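Long-range contacts in GMP reductase (Trypanosoma brucei brucei, PDB 6JIG), which probably catalyses the irreversible NADPH-dependent deamination of GMP to IMP and carries a pair of CBS domains beside its IMPDH/GMPR-type barrel: residues V18-Q23 with I360-G365; Q23-T28 with G454-G459; L300-A305 with R342-P347; I349-L354 with T370-N375. The protein carries 1 engineered substitution. All coordinates share one frame; numbering follows the deposited sequence.

How the interactions relate
From the N terminus, strand 18-20 leads into two contacts that share Q23. Interaction 1 closes a loop of 336 residues on helix 357-365. Interaction 2 closes a longer one on the end of helix 440-457. These two loops cross, and the contacts touch where I20 CG2 packs on S458 OG at 3.3 Å. Interaction 3 nests inside both loops and joins the ends of helices 294-302 and 330-344 on the barrel. The chain then runs straight into interaction 4, which pairs barrel strands 348-351 and 370-373, connected by helix 357-365. Interaction 4 crosses interaction 1 and nests inside interaction 2. A363 of interaction 1 packs on A350 and V371.

Interaction 1 of 4, residues V18-Q23 with I360-G365; sequences VLIIPQ and ISKAIG
K362 reaches out from helix 357-365 and donates a hydrogen bond to the backbone oxygen of V18, with NZ 2.8 Å from O. The ammonium comes in nearly along the C=O axis, at a C=O...N angle of 166°. Its chain is extended beyond CG, with chi2 at 176°, and this carries NZ from the helix to strand 18-20. NZ has a second acceptor in the same chain, the backbone O of Y15.

The apolar contacts lie beside this bond. V18 and K362 run antiparallel alongside each other, with V18 CG2 4.2 Å from K362 CD. I20 points at the helix and lays its CD1 on S361 CB at 3.6 Å. The same methyl lies 4.2 Å from K362 CG.

The strand crosses the helix nearly at a right angle, 83° between their directions. Strand 18-20 pairs with strand 472-475, so the contact sets a small antiparallel sheet against an outer helix of the TIM barrel. A second subunit packs here too, its G325 on K362. The contact is buried, and two backbone carbonyls take up the lysine ammonium, which probably eases the cost of burying its charge.

Interaction 2 of 4, residues Q23-T28 with G454-G459; sequences QHSRVT and GMSYSG
Q23 and S25 lie against the Schellman motif that ends helix 440-457. G459 is the first residue to leave the helix and has a positive phi of 67°. The loop 23-28 follows strand 18-20 and wraps over this helix end.

One backbone hydrogen bond joins the segments. Q23 N donates to Y457 O at 2.7 Å. A softer CA-H...O contact lies beyond it, from G459 CA to H24 O at 3.5 Å. The glycine lets the two backbones come close, and its CA is 3.8 Å from that of S25.

Packing fills in around these bonds. Q23 CB rests on S458 O at 3.6 Å, while the chain bends at chi2 and takes the amide away from the helix end to I21 O. S25 lays CB against S456 O. With OG anti to the backbone N (chi1 168°), the S25 hydroxyl accepts from V27 N, which makes an ST turn. V27 turns CB towards the S456 hydroxyl.

R26 carries the charged part of the contact. Its NH2 forms a salt bridge with E465, and R469 donates to G459 O. A second subunit covers much of the contact, and its H262 and H264 meet the rings of Y457 and H24. The S458 hydroxyl is hydrogen-bonded to T470. At the edge of the R26 guanidinium, near its plane, NH1 lies 3.0 Å from G459 O.

Interaction 3 of 4, residues L300-A305 with R342-P347; sequences LIDAGA and RRRGVP
R344 folds back on itself through chi2 at -76° and chi3 at -64°, and this brings its guanidinium across I301 to D302. OD1 is the D302 oxygen that meets it.

The result is a salt bridge gripped end-on by two nitrogens. R344 NH1 lies 2.9 Å from D302 OD1, and R344 NH2 lies 3.0 Å from the same oxygen. OD1 sits in the guanidinium plane, but the carboxylate plane is turned 36° from it. R344 NH1 also pairs with E298, so two acidic groups of helix 294-302 share the arginine.

I301 CG2 lies over the centre of one face of this guanidinium, 3.6 Å from R344 CZ. The other branch of I301 meets V346, with CG1 3.9 Å from V346 CG2, the two side chains lying alongside with their ends pointing opposite ways. V346 CG2 also lies 3.9 Å from A305 O. L308 of strand 307-310 packs on both I301 and V346.

Each helix ends in a Schellman motif, at G304 and at G345, and from each turn the backbone heads for a barrel strand, 307-310 and 348-351. Neighbouring helix-to-strand turns packed side by side in this way belong to the beta-alpha repeat of the TIM barrel.

Interaction 4 of 4, residues I349-L354 with T370-N375; sequences IADGGL and TVMLGN. With 5GP (guanosine-5'-monophosphate), chain B.
L354 CD1 fits against V371 and L373, 3.5 Å from V371 CB and 3.6 Å from L373 CD2. L354 crosses L373 at about a right angle, and its methyl end fills the corner that V371 and L373 form. A350 and V371 point to this same face of the sheet, which helix 357-365 covers.

I349, D351, T370 and M372 fill the other face. I349 CG1 presses close on the T370 hydroxyl, and I349 CG2 lies 3.7 Å from M372 CB. M372 has CG anti to the backbone N (chi1 176°), and the extended chain sets SD beside D351 OD1 and the ribose O3' of GMP.

Strands 348-351 and 370-373 are parallel and the last two of the eight in the TIM barrel, joined by helix 357-365 in a beta-alpha-beta crossover. A350 N donates to T370 O, and M372 N to A350 O. Past the strand ends the loops form a cup of glycines and backbone N-H groups for the phosphate. G353 N reaches O1P at 3.0 Å, G374 N reaches O3P at 2.8 Å and N375 N reaches O2P. One water bridges the 352-354 loop and the end of strand 370-373, accepting from L354 N and donating to M372 O and phosphate O3P. D351 takes the ribose hydroxyls in hydrogen bonds, O3' on OD1 and O2' on OD2, though both are modelled improbably short and their exact lengths are doubtful. K309 and N290 also hold D351 OD2.

Interaction 1 of 4, residues V18-Q23 with I360-G365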
loop_
_atom_site.group_PDB
_atom_site.type_symbol
_atom_site.label_atom_id
_atom_site.label_comp_id
_atom_site.label_asym_id
_atom_site.label_seq_id
_atom_site.Cartn_x
_atom_site.Cartn_y
_atom_site.Cartn_z
ATOM N N VAL A 18 27.187 9.232 13.277
ATOM C CA VAL A 18 28.401 9.990 12.994
ATOM C C VAL A 18 28.808 9.851 11.530
ATOM O O VAL A 18 28.380 8.942 10.814
ATOM C CB VAL A 18 29.579 9.571 13.918
ATOM C CG1 VAL A 18 29.221 9.822 15.388
ATOM C CG2 VAL A 18 29.936 8.100 13.716
ATOM N N LEU A 19 29.625 10.802 11.088
ATOM C CA LEU A 19 30.374 10.690 9.840
ATOM C C LEU A 19 31.846 10.878 10.138
ATOM O O LEU A 19 32.204 11.523 11.122
ATOM C CB LEU A 19 29.941 11.749 8.823
ATOM C CG LEU A 19 28.485 11.689 8.400
ATOM C CD1 LEU A 19 28.175 12.980 7.646
ATOM C CD2 LEU A 19 28.245 10.470 7.517
ATOM N N ILE A 20 32.697 10.305 9.281
ATOM C CA ILE A 20 34.137 10.543 9.335
ATOM C C ILE A 20 34.438 11.902 8.709
ATOM O O ILE A 20 34.042 12.175 7.576
ATOM C CB ILE A 20 34.899 9.428 8.612
ATOM C CG1 ILE A 20 34.689 8.098 9.345
ATOM C CG2 ILE A 20 36.396 9.781 8.481
ATOM C CD1 ILE A 20 35.080 6.880 8.477
ATOM N N ILE A 21 35.108 12.763 9.457
ATOM C CA ILE A 21 35.431 14.097 8.949
ATOM C C ILE A 21 36.576 13.967 7.953
ATOM O O ILE A 21 37.616 13.378 8.298
ATOM C CB ILE A 21 35.832 15.030 10.095
ATOM C CG1 ILE A 21 34.682 15.240 11.084
ATOM C CG2 ILE A 21 36.270 16.389 9.535
ATOM C CD1 ILE A 21 35.152 15.875 12.392
ATOM N N PRO A 22 36.448 14.493 6.736
ATOM C CA PRO A 22 37.566 14.407 5.787
ATOM C C PRO A 22 38.796 15.120 6.335
ATOM O O PRO A 22 38.696 16.172 6.965
ATOM C CB PRO A 22 37.019 15.090 4.528
ATOM C CG PRO A 22 35.514 14.985 4.660
ATOM C CD PRO A 22 35.255 15.121 6.140
ATOM N N GLN A 23 39.962 14.520 6.096
ATOM C CA GLN A 23 41.252 15.012 6.556
ATOM C C GLN A 23 42.159 15.201 5.350
ATOM O O GLN A 23 41.851 14.770 4.237
ATOM C CB GLN A 23 41.925 14.035 7.537
ATOM C CG GLN A 23 41.069 13.607 8.715
ATOM C CD GLN A 23 40.791 14.762 9.663
ATOM O OE1 GLN A 23 41.711 15.461 10.097
ATOM N NE2 GLN A 23 39.516 14.963 9.999
ATOM N N ILE A 360 31.934 0.017 8.244
ATOM C CA ILE A 360 33.226 -0.611 8.516
ATOM C C ILE A 360 34.307 0.447 8.709
ATOM O O ILE A 360 35.119 0.363 9.642
ATOM C CB ILE A 360 33.577 -1.597 7.386
ATOM C CG1 ILE A 360 32.550 -2.732 7.352
ATOM C CG2 ILE A 360 35.008 -2.136 7.578
ATOM C CD1 ILE A 360 32.767 -3.738 6.208
ATOM N N SER A 361 34.340 1.464 7.832
ATOM C CA SER A 361 35.287 2.560 8.032
ATOM C C SER A 361 35.100 3.209 9.398
ATOM O O SER A 361 36.078 3.546 10.074
ATOM C CB SER A 361 35.146 3.622 6.936
ATOM O OG SER A 361 35.229 3.076 5.621
ATOM N N LYS A 362 33.849 3.422 9.813
ATOM C CA LYS A 362 33.626 4.043 11.112
ATOM C C LYS A 362 34.109 3.145 12.244
ATOM O O LYS A 362 34.698 3.626 13.217
ATOM C CB LYS A 362 32.137 4.370 11.295
ATOM C CG LYS A 362 31.602 5.349 10.245
ATOM C CD LYS A 362 30.066 5.571 10.392
ATOM C CE LYS A 362 29.498 6.259 9.155
ATOM N NZ LYS A 362 28.022 6.549 9.332
ATOM N N ALA A 363 33.836 1.843 12.150
ATOM C CA ALA A 363 34.253 0.930 13.210
ATOM C C ALA A 363 35.774 0.929 13.368
ATOM O O ALA A 363 36.293 1.021 14.486
ATOM C CB ALA A 363 33.732 -0.476 12.912
ATOM N N ILE A 364 36.500 0.837 12.252
ATOM C CA ILE A 364 37.965 0.895 12.297
ATOM C C ILE A 364 38.427 2.256 12.811
ATOM O O ILE A 364 39.330 2.347 13.650
ATOM C CB ILE A 364 38.568 0.599 10.906
ATOM C CG1 ILE A 364 38.090 -0.747 10.361
ATOM C CG2 ILE A 364 40.086 0.647 10.970
ATOM C CD1 ILE A 364 38.440 -1.938 11.250
ATOM N N GLY A 365 37.820 3.338 12.309
ATOM C CA GLY A 365 38.129 4.663 12.831
ATOM C C GLY A 365 37.875 4.823 14.319
ATOM O O GLY A 365 38.575 5.590 14.994
#

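Interaction 2 of 4, residues Q23-T28 with G454-G459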
loop_
_atom_site.group_PDB
_atom_site.type_symbol
_atom_site.label_atom_id
_atom_site.label_comp_id
_atom_site.label_asym_id
_atom_site.label_seq_id
_atom_site.Cartn_x
_atom_site.Cartn_y
_atom_site.Cartn_z
ATOM N N GLN A 23 39.962 14.520 6.096
ATOM C CA GLN A 23 41.252 15.012 6.556
ATOM C C GLN A 23 42.159 15.201 5.350
ATOM O O GLN A 23 41.851 14.770 4.237
ATOM C CB GLN A 23 41.925 14.035 7.537
ATOM C CG GLN A 23 41.069 13.607 8.715
ATOM C CD GLN A 23 40.791 14.762 9.663
ATOM O OE1 GLN A 23 41.711 15.461 10.097
ATOM N NE2 GLN A 23 39.516 14.963 9.999
ATOM N N HIS A 24 43.282 15.866 5.581
ATOM C CA HIS A 24 44.285 15.995 4.533
ATOM C C HIS A 24 44.795 14.623 4.111
ATOM O O HIS A 24 45.271 13.842 4.941
ATOM C CB HIS A 24 45.440 16.856 5.027
ATOM C CG HIS A 24 46.568 16.958 4.052
ATOM N ND1 HIS A 24 46.376 17.274 2.724
ATOM C CD2 HIS A 24 47.899 16.766 4.206
ATOM C CE1 HIS A 24 47.541 17.282 2.102
ATOM N NE2 HIS A 24 48.482 16.980 2.979
ATOM N N SER A 25 44.710 14.326 2.817
ATOM C CA SER A 25 45.105 13.025 2.299
ATOM C C SER A 25 46.310 13.198 1.382
ATOM O O SER A 25 46.239 13.919 0.381
ATOM C CB SER A 25 43.943 12.366 1.550
ATOM O OG SER A 25 44.367 11.238 0.812
ATOM N N ARG A 26 47.414 12.546 1.734
ATOM C CA ARG A 26 48.542 12.429 0.825
ATOM C C ARG A 26 48.408 11.216 -0.081
ATOM O O ARG A 26 49.295 10.963 -0.904
ATOM C CB ARG A 26 49.850 12.364 1.619
ATOM C CG ARG A 26 50.079 11.017 2.297
ATOM C CD ARG A 26 50.948 11.140 3.546
ATOM N NE ARG A 26 51.327 9.834 4.085
ATOM C CZ ARG A 26 50.539 9.075 4.844
ATOM N NH1 ARG A 26 49.320 9.495 5.155
ATOM N NH2 ARG A 26 50.965 7.900 5.295
ATOM N N VAL A 27 47.315 10.465 0.062
ATOM C CA VAL A 27 47.111 9.248 -0.716
ATOM C C VAL A 27 46.965 9.619 -2.180
ATOM O O VAL A 27 46.038 10.342 -2.563
ATOM C CB VAL A 27 45.876 8.486 -0.219
ATOM C CG1 VAL A 27 45.682 7.214 -1.035
ATOM C CG2 VAL A 27 45.964 8.189 1.296
ATOM N N THR A 28 47.874 9.123 -3.015
ATOM C CA THR A 28 47.758 9.357 -4.447
ATOM C C THR A 28 47.146 8.177 -5.186
ATOM O O THR A 28 46.319 8.379 -6.079
ATOM C CB THR A 28 49.125 9.703 -5.046
ATOM O OG1 THR A 28 50.050 8.637 -4.798
ATOM C CG2 THR A 28 49.656 10.982 -4.413
ATOM N N GLY A 454 37.211 5.140 2.745
ATOM C CA GLY A 454 37.157 5.839 4.021
ATOM C C GLY A 454 38.534 6.134 4.586
ATOM O O GLY A 454 38.766 7.199 5.157
ATOM N N MET A 455 39.468 5.193 4.439
ATOM C CA MET A 455 40.823 5.451 4.914
ATOM C C MET A 455 41.439 6.632 4.176
ATOM O O MET A 455 42.131 7.462 4.777
ATOM C CB MET A 455 41.678 4.183 4.761
ATOM C CG MET A 455 41.194 3.035 5.664
ATOM S SD MET A 455 42.040 1.464 5.308
ATOM C CE MET A 455 43.709 1.911 5.804
ATOM N N SER A 456 41.180 6.729 2.876
ATOM C CA SER A 456 41.671 7.866 2.107
ATOM C C SER A 456 41.070 9.179 2.603
ATOM O O SER A 456 41.739 10.219 2.588
ATOM C CB SER A 456 41.359 7.661 0.630
ATOM O OG SER A 456 41.844 8.753 -0.132
ATOM N N TYR A 457 39.810 9.153 3.055
ATOM C CA TYR A 457 39.221 10.387 3.571
ATOM C C TYR A 457 39.853 10.796 4.893
ATOM O O TYR A 457 39.893 11.990 5.214
ATOM C CB TYR A 457 37.706 10.249 3.726
ATOM C CG TYR A 457 36.951 10.558 2.466
ATOM C CD1 TYR A 457 36.763 11.874 2.056
ATOM C CD2 TYR A 457 36.444 9.539 1.666
ATOM C CE1 TYR A 457 36.076 12.167 0.909
ATOM C CE2 TYR A 457 35.758 9.821 0.506
ATOM C CZ TYR A 457 35.578 11.146 0.134
ATOM O OH TYR A 457 34.893 11.458 -1.011
ATOM N N SER A 458 40.349 9.833 5.665
ATOM C CA SER A 458 41.065 10.131 6.900
ATOM C C SER A 458 42.545 10.395 6.663
ATOM O O SER A 458 43.272 10.646 7.631
ATOM C CB SER A 458 40.910 8.981 7.917
ATOM O OG SER A 458 39.639 9.048 8.584
ATOM N N GLY A 459 42.992 10.332 5.415
ATOM C CA GLY A 459 44.402 10.476 5.085
ATOM C C GLY A 459 45.264 9.340 5.587
ATOM O O GLY A 459 46.451 9.547 5.860
#

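Interaction 3 of 4, residues L300-A305 with R342-P347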
loop_
_atom_site.group_PDB
_atom_site.type_symbol
_atom_site.label_atom_id
_atom_site.label_comp_id
_atom_site.label_asym_id
_atom_site.label_seq_id
_atom_site.Cartn_x
_atom_site.Cartn_y
_atom_site.Cartn_z
ATOM N N LEU A 300 38.356 -8.988 30.896
ATOM C CA LEU A 300 38.683 -10.081 29.995
ATOM C C LEU A 300 40.167 -10.073 29.642
ATOM O O LEU A 300 40.787 -11.138 29.544
ATOM C CB LEU A 300 37.812 -10.023 28.736
ATOM C CG LEU A 300 36.339 -10.458 28.881
ATOM C CD1 LEU A 300 35.726 -10.632 27.505
ATOM C CD2 LEU A 300 36.220 -11.751 29.650
ATOM N N ILE A 301 40.759 -8.887 29.478
ATOM C CA ILE A 301 42.201 -8.817 29.246
ATOM C C ILE A 301 42.964 -9.370 30.449
ATOM O O ILE A 301 43.921 -10.141 30.297
ATOM C CB ILE A 301 42.633 -7.378 28.920
ATOM C CG1 ILE A 301 42.033 -6.923 27.582
ATOM C CG2 ILE A 301 44.161 -7.283 28.884
ATOM C CD1 ILE A 301 42.167 -5.440 27.347
ATOM N N ASP A 302 42.558 -8.980 31.661
ATOM C CA ASP A 302 43.206 -9.495 32.866
ATOM C C ASP A 302 43.039 -11.005 32.993
ATOM O O ASP A 302 43.890 -11.676 33.592
ATOM C CB ASP A 302 42.637 -8.800 34.112
ATOM C CG ASP A 302 43.105 -7.358 34.255
ATOM O OD1 ASP A 302 44.047 -6.940 33.554
ATOM O OD2 ASP A 302 42.509 -6.632 35.076
ATOM N N ALA A 303 41.951 -11.561 32.452
ATOM C CA ALA A 303 41.785 -13.008 32.462
ATOM C C ALA A 303 42.665 -13.707 31.433
ATOM O O ALA A 303 42.731 -14.940 31.446
ATOM C CB ALA A 303 40.319 -13.386 32.229
ATOM N N GLY A 304 43.339 -12.955 30.563
ATOM C CA GLY A 304 44.248 -13.509 29.581
ATOM C C GLY A 304 43.796 -13.483 28.129
ATOM O O GLY A 304 44.482 -14.073 27.284
ATOM N N ALA A 305 42.684 -12.812 27.801
ATOM C CA ALA A 305 42.203 -12.802 26.422
ATOM C C ALA A 305 43.241 -12.225 25.467
ATOM O O ALA A 305 43.855 -11.188 25.735
ATOM C CB ALA A 305 40.901 -11.990 26.310
ATOM N N ARG A 342 43.744 -0.925 23.564
ATOM C CA ARG A 342 44.930 -0.443 22.852
ATOM C C ARG A 342 46.110 -0.267 23.800
ATOM O O ARG A 342 47.259 -0.498 23.416
ATOM C CB ARG A 342 44.624 0.876 22.126
ATOM N N ARG A 343 45.849 0.120 25.048
ATOM C CA ARG A 343 46.939 0.301 25.996
ATOM C C ARG A 343 47.522 -1.030 26.442
ATOM O O ARG A 343 48.680 -1.077 26.866
ATOM C CB ARG A 343 46.450 1.129 27.188
ATOM C CG ARG A 343 46.022 2.542 26.757
ATOM C CD ARG A 343 45.306 3.370 27.827
ATOM N NE ARG A 343 44.945 4.684 27.277
ATOM C CZ ARG A 343 44.050 5.520 27.804
ATOM N NH1 ARG A 343 43.395 5.194 28.914
ATOM N NH2 ARG A 343 43.801 6.683 27.212
ATOM N N ARG A 344 46.769 -2.116 26.310
ATOM C CA ARG A 344 47.237 -3.441 26.683
ATOM C C ARG A 344 47.669 -4.286 25.486
ATOM O O ARG A 344 48.101 -5.430 25.683
ATOM C CB ARG A 344 46.147 -4.177 27.477
ATOM C CG ARG A 344 45.654 -3.427 28.720
ATOM C CD ARG A 344 46.677 -3.516 29.859
ATOM N NE ARG A 344 46.879 -4.884 30.335
ATOM C CZ ARG A 344 46.130 -5.475 31.259
ATOM N NH1 ARG A 344 45.110 -4.825 31.810
ATOM N NH2 ARG A 344 46.390 -6.723 31.629
ATOM N N GLY A 345 47.544 -3.768 24.266
ATOM C CA GLY A 345 47.927 -4.499 23.065
ATOM C C GLY A 345 46.993 -5.620 22.650
ATOM O O GLY A 345 47.446 -6.612 22.068
ATOM N N VAL A 346 45.695 -5.492 22.915
ATOM C CA VAL A 346 44.749 -6.573 22.665
ATOM C C VAL A 346 43.808 -6.125 21.547
ATOM O O VAL A 346 43.046 -5.167 21.738
ATOM C CB VAL A 346 43.966 -6.941 23.932
ATOM C CG1 VAL A 346 42.849 -7.933 23.604
ATOM C CG2 VAL A 346 44.910 -7.533 24.993
ATOM N N PRO A 347 43.815 -6.778 20.384
ATOM C CA PRO A 347 42.943 -6.345 19.282
ATOM C C PRO A 347 41.473 -6.580 19.587
ATOM O O PRO A 347 41.109 -7.491 20.335
ATOM C CB PRO A 347 43.400 -7.207 18.097
ATOM C CG PRO A 347 44.807 -7.670 18.473
ATOM C CD PRO A 347 44.760 -7.829 19.973
#

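Interaction 4 of 4, residues I349-L354 with T370-N375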
loop_
_atom_site.group_PDB
_atom_site.type_symbol
_atom_site.label_atom_id
_atom_site.label_comp_id
_atom_site.label_asym_id
_atom_site.label_seq_id
_atom_site.Cartn_x
_atom_site.Cartn_y
_atom_site.Cartn_z
ATOM N N ILE A 349 37.436 -6.914 17.934
ATOM C CA ILE A 349 36.522 -7.185 16.825
ATOM C C ILE A 349 35.234 -6.401 17.078
ATOM O O ILE A 349 34.557 -6.649 18.076
ATOM C CB ILE A 349 36.201 -8.690 16.723
ATOM C CG1 ILE A 349 37.485 -9.533 16.655
ATOM C CG2 ILE A 349 35.274 -8.971 15.502
ATOM C CD1 ILE A 349 37.260 -10.990 17.026
ATOM N N ALA A 350 34.865 -5.486 16.180
ATOM C CA ALA A 350 33.564 -4.802 16.281
ATOM C C ALA A 350 32.484 -5.692 15.673
ATOM O O ALA A 350 32.412 -5.835 14.451
ATOM C CB ALA A 350 33.615 -3.446 15.585
ATOM N N ASP A 351 31.625 -6.277 16.520
ATOM C CA ASP A 351 30.715 -7.355 16.115
ATOM C C ASP A 351 29.265 -6.878 16.130
ATOM O O ASP A 351 28.674 -6.716 17.203
ATOM C CB ASP A 351 30.888 -8.560 17.047
ATOM C CG ASP A 351 29.936 -9.702 16.726
ATOM O OD1 ASP A 351 29.437 -9.770 15.582
ATOM O OD2 ASP A 351 29.717 -10.550 17.618
ATOM N N GLY A 352 28.683 -6.704 14.951
ATOM C CA GLY A 352 27.247 -6.510 14.880
ATOM C C GLY A 352 26.858 -5.090 14.478
ATOM O O GLY A 352 27.531 -4.107 14.813
ATOM N N GLY A 353 25.731 -4.984 13.773
ATOM C CA GLY A 353 25.169 -3.681 13.478
ATOM C C GLY A 353 25.755 -2.999 12.267
ATOM O O GLY A 353 25.384 -1.853 11.979
ATOM N N LEU A 354 26.645 -3.664 11.537
ATOM C CA LEU A 354 27.257 -3.075 10.352
ATOM C C LEU A 354 26.380 -3.366 9.147
ATOM O O LEU A 354 25.932 -4.501 8.963
ATOM C CB LEU A 354 28.665 -3.628 10.136
ATOM C CG LEU A 354 29.571 -3.293 11.323
ATOM C CD1 LEU A 354 30.711 -4.289 11.399
ATOM C CD2 LEU A 354 30.123 -1.914 11.168
ATOM N N THR A 370 39.268 -5.357 13.640
ATOM C CA THR A 370 38.500 -6.092 12.647
ATOM C C THR A 370 37.018 -5.815 12.873
ATOM O O THR A 370 36.611 -5.293 13.916
ATOM C CB THR A 370 38.715 -7.613 12.732
ATOM O OG1 THR A 370 38.394 -8.060 14.055
ATOM C CG2 THR A 370 40.164 -8.009 12.374
ATOM N N VAL A 371 36.213 -6.208 11.891
ATOM C CA VAL A 371 34.756 -6.218 12.025
ATOM C C VAL A 371 34.264 -7.641 11.804
ATOM O O VAL A 371 34.861 -8.413 11.044
ATOM C CB VAL A 371 34.068 -5.257 11.029
ATOM C CG1 VAL A 371 34.468 -3.797 11.307
ATOM C CG2 VAL A 371 34.410 -5.633 9.594
ATOM N N MET A 372 33.173 -7.993 12.480
ATOM C CA MET A 372 32.510 -9.272 12.276
ATOM C C MET A 372 31.159 -9.014 11.629
ATOM O O MET A 372 30.392 -8.177 12.117
ATOM C CB MET A 372 32.333 -10.034 13.589
ATOM C CG MET A 372 31.549 -11.322 13.402
ATOM S SD MET A 372 31.485 -12.355 14.868
ATOM C CE MET A 372 32.967 -13.357 14.630
ATOM N N LEU A 373 30.869 -9.733 10.549
ATOM C CA LEU A 373 29.676 -9.504 9.745
ATOM C C LEU A 373 28.807 -10.747 9.715
ATOM O O LEU A 373 29.295 -11.843 9.414
ATOM C CB LEU A 373 30.040 -9.130 8.313
ATOM C CG LEU A 373 31.046 -8.004 8.116
ATOM C CD1 LEU A 373 31.263 -7.806 6.628
ATOM C CD2 LEU A 373 30.490 -6.738 8.758
ATOM N N GLY A 374 27.525 -10.571 10.025
ATOM C CA GLY A 374 26.554 -11.632 9.828
ATOM C C GLY A 374 25.694 -11.320 8.616
ATOM O O GLY A 374 25.884 -11.884 7.532
ATOM N N ASN A 375 24.766 -10.370 8.792
ATOM C CA ASN A 375 23.771 -10.065 7.766
ATOM C C ASN A 375 24.393 -9.750 6.408
ATOM O O ASN A 375 23.895 -10.202 5.370
ATOM C CB ASN A 375 22.902 -8.890 8.240
ATOM C CG ASN A 375 21.725 -8.623 7.319
ATOM O OD1 ASN A 375 21.153 -9.547 6.732
ATOM N ND2 ASN A 375 21.344 -7.357 7.204
HETATM P P 5GP B . 24.936 -8.518 11.990
HETATM O O1P 5GP B . 24.246 -7.202 12.311
HETATM O O2P 5GP B . 24.011 -9.554 11.384
HETATM O O3P 5GP B . 26.254 -8.369 11.273
HETATM O "O5'" 5GP B . 25.357 -9.021 13.446
HETATM C "C5'" 5GP B . 25.799 -10.345 13.706
HETATM C "C4'" 5GP B . 26.133 -10.519 15.173
HETATM O "O4'" 5GP B . 24.912 -10.549 15.948
HETATM C "C3'" 5GP B . 26.821 -11.822 15.559
HETATM O "O3'" 5GP B . 28.211 -11.837 15.255
HETATM C "C2'" 5GP B . 26.496 -11.949 17.058
HETATM O "O2'" 5GP B . 27.390 -11.193 17.865
HETATM C "C1'" 5GP B . 25.132 -11.261 17.151
HETATM N N9 5GP B . 24.030 -12.215 17.321
HETATM C C8 5GP B . 23.736 -13.272 16.548
HETATM N N7 5GP B . 22.621 -13.861 17.053
HETATM C C5 5GP B . 22.226 -13.136 18.128
HETATM C C6 5GP B . 21.173 -13.236 19.027
HETATM O O6 5GP B . 20.340 -14.157 18.896
HETATM N N1 5GP B . 21.065 -12.340 20.021
HETATM C C2 5GP B . 21.953 -11.346 20.166
HETATM N N2 5GP B . 21.816 -10.455 21.174
HETATM N N3 5GP B . 22.985 -11.209 19.299
HETATM C C4 5GP B . 23.123 -12.098 18.288
HETATM O O HOH W 1 27.940 -6.442 11.814
#